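Local coordinates for UPF0053 protein HI_0107 (Haemophilus influenzae, PDB 3LAE), which is of unknown function; this fragment is the transporter-associated domain of a CBS-domain membrane protein whose family is tentatively assigned flavin adenine dinucleotide binding, at residues W28-E33 with N39-E44. Numbering follows the deposited sequence. Where two conformers were deposited one is given.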
loop_
_atom_site.group_PDB
_atom_site.type_symbol
_atom_site.label_atom_id
_atom_site.label_comp_id
_atom_site.label_asym_id
_atom_site.label_seq_id
_atom_site.Cartn_x
_atom_site.Cartn_y
_atom_site.Cartn_z
ATOM N N TRP A 28 11.760 1.165 1.407
ATOM C CA TRP A 28 10.851 0.419 2.265
ATOM C C TRP A 28 11.272 -1.036 2.273
ATOM O O TRP A 28 12.144 -1.451 1.500
ATOM C CB TRP A 28 9.402 0.552 1.797
ATOM C CG TRP A 28 8.809 1.935 1.963
ATOM C CD1 TRP A 28 9.325 2.977 2.684
ATOM C CD2 TRP A 28 7.581 2.408 1.398
ATOM N NE1 TRP A 28 8.491 4.069 2.598
ATOM C CE2 TRP A 28 7.410 3.744 1.817
ATOM C CE3 TRP A 28 6.600 1.826 0.591
ATOM C CZ2 TRP A 28 6.309 4.510 1.440
ATOM C CZ3 TRP A 28 5.508 2.588 0.215
ATOM C CH2 TRP A 28 5.372 3.915 0.637
ATOM N N GLU A 29 10.651 -1.831 3.134
ATOM C CA GLU A 29 11.051 -3.223 3.222
ATOM C C GLU A 29 9.845 -4.131 3.164
ATOM O O GLU A 29 9.666 -5.027 3.986
ATOM C CB GLU A 29 11.902 -3.448 4.465
ATOM C CG GLU A 29 13.175 -2.614 4.415
ATOM C CD GLU A 29 14.093 -2.860 5.583
ATOM O OE1 GLU A 29 13.780 -2.375 6.686
ATOM O OE2 GLU A 29 15.130 -3.531 5.392
ATOM N N LEU A 30 9.019 -3.884 2.158
ATOM C CA LEU A 30 7.847 -4.701 1.925
ATOM C C LEU A 30 8.285 -6.084 1.473
ATOM O O LEU A 30 9.248 -6.224 0.717
ATOM C CB LEU A 30 6.958 -4.048 0.870
ATOM C CG LEU A 30 6.605 -2.609 1.256
ATOM C CD1 LEU A 30 5.708 -1.963 0.235
ATOM C CD2 LEU A 30 5.956 -2.621 2.637
ATOM N N ASP A 31 7.584 -7.098 1.966
ATOM C CA ASP A 31 7.860 -8.491 1.608
ATOM C C ASP A 31 7.443 -8.743 0.164
ATOM O O ASP A 31 6.277 -8.594 -0.182
ATOM C CB ASP A 31 7.068 -9.398 2.545
ATOM C CG ASP A 31 7.424 -10.870 2.405
ATOM O OD1 ASP A 31 8.094 -11.268 1.428
ATOM O OD2 ASP A 31 7.018 -11.635 3.299
ATOM N N THR A 32 8.397 -9.116 -0.678
ATOM C CA THR A 32 8.116 -9.313 -2.099
ATOM C C THR A 32 8.077 -10.782 -2.506
ATOM O O THR A 32 7.958 -11.107 -3.685
ATOM C CB THR A 32 9.173 -8.625 -2.979
ATOM O OG1 THR A 32 10.454 -9.201 -2.708
ATOM C CG2 THR A 32 9.233 -7.134 -2.691
ATOM N N GLU A 33 8.172 -11.671 -1.532
ATOM C CA GLU A 33 8.240 -13.107 -1.800
ATOM C C GLU A 33 6.977 -13.672 -2.443
ATOM O O GLU A 33 7.041 -14.491 -3.359
ATOM C CB GLU A 33 8.525 -13.853 -0.498
ATOM C CG GLU A 33 8.679 -15.356 -0.629
ATOM C CD GLU A 33 8.853 -16.014 0.726
ATOM O OE1 GLU A 33 8.157 -17.009 1.002
ATOM O OE2 GLU A 33 9.668 -15.514 1.530
ATOM N N ASN A 39 -1.662 -3.853 -3.289
ATOM C CA ASN A 39 -2.944 -4.525 -3.128
ATOM C C ASN A 39 -2.747 -5.991 -2.740
ATOM O O ASN A 39 -3.345 -6.472 -1.786
ATOM C CB ASN A 39 -3.764 -4.411 -4.418
ATOM C CG ASN A 39 -5.022 -5.258 -4.387
ATOM O OD1 ASN A 39 -5.887 -5.078 -3.523
ATOM N ND2 ASN A 39 -5.121 -6.207 -5.322
ATOM N N GLY A 40 -1.913 -6.712 -3.487
ATOM C CA GLY A 40 -1.690 -8.122 -3.184
ATOM C C GLY A 40 -1.138 -8.340 -1.775
ATOM O O GLY A 40 -1.562 -9.239 -1.045
ATOM N N LEU A 41 -0.179 -7.521 -1.380
ATOM C CA LEU A 41 0.405 -7.635 -0.042
ATOM C C LEU A 41 -0.655 -7.443 1.045
ATOM O O LEU A 41 -0.705 -8.190 2.024
ATOM C CB LEU A 41 1.510 -6.591 0.127
ATOM C CG LEU A 41 2.267 -6.585 1.448
ATOM C CD1 LEU A 41 3.106 -7.841 1.533
ATOM C CD2 LEU A 41 3.114 -5.324 1.576
ATOM N N ILE A 42 -1.497 -6.429 0.886
ATOM C CA ILE A 42 -2.538 -6.177 1.871
ATOM C C ILE A 42 -3.551 -7.324 1.899
ATOM O O ILE A 42 -3.915 -7.819 2.977
ATOM C CB ILE A 42 -3.240 -4.824 1.627
ATOM C CG1 ILE A 42 -2.243 -3.669 1.793
ATOM C CG2 ILE A 42 -4.412 -4.642 2.591
ATOM C CD1 ILE A 42 -2.748 -2.333 1.236
ATOM N N LEU A 43 -3.994 -7.769 0.728
ATOM C CA LEU A 43 -4.979 -8.850 0.675
ATOM C C LEU A 43 -4.444 -10.146 1.264
ATOM O O LEU A 43 -5.182 -10.889 1.913
ATOM C CB LEU A 43 -5.459 -9.085 -0.757
ATOM C CG LEU A 43 -6.289 -7.977 -1.395
ATOM C CD1 LEU A 43 -6.595 -8.325 -2.851
ATOM C CD2 LEU A 43 -7.560 -7.753 -0.607
ATOM N N GLU A 44 -3.158 -10.424 1.063
ATOM C CA GLU A 44 -2.593 -11.677 1.567
ATOM C C GLU A 44 -2.556 -11.685 3.082
ATOM O O GLU A 44 -2.558 -12.745 3.706
ATOM C CB GLU A 44 -1.196 -11.928 0.994
ATOM C CG GLU A 44 -1.230 -12.238 -0.484
ATOM C CD GLU A 44 0.131 -12.525 -1.079
ATOM O OE1 GLU A 44 1.086 -12.752 -0.309
ATOM O OE2 GLU A 44 0.237 -12.523 -2.325
#
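In this transporter-associated (CorC_HlyC) domain two short helices, 19-26 and 38-45, pack with an antiparallel sheet, and the loop joining them folds back so that L30 and D31 meet L41 of the second helix. The contact is small, about 122 Å² counting both sides, and L41 supplies all of the helix's share. Its side chain projects from the helix toward the loop with CG anti to the backbone N (chi1 -178°), and the two methyls at its end divide the work. CD2 goes to L30, lying 4.1 Å from L30 CD2 and equally far from L30 CB, the two leucine side chains crossing at roughly a right angle. The side chain of L30 also touches L19 of the first helix and L61 of the sheet. The leucine pair is therefore part of the buried layer where both helices and the sheet come together.

The other methyl, L41 CD1, lies 3.7 Å from D31 O. This is a van der Waals contact of a methyl with a carbonyl oxygen, not a hydrogen bond, and D31 CB stands a little farther from L41 CD1, at 4.4 Å. The single peptide group joining L30 to D31 is held at both its polar atoms from outside the contact: N23 ND2, on helix 19-26, donates to L30 O, and D59 OD1 accepts from D31 N. The side chains of L30 and L41 also touch D59, so this residue borders the leucine pair as well as holding the loop. D31, exposed itself, forms an Asx turn: its OD1, met on the anti side and 31° out of the carboxylate plane, accepts from E33 N at 3.0 Å.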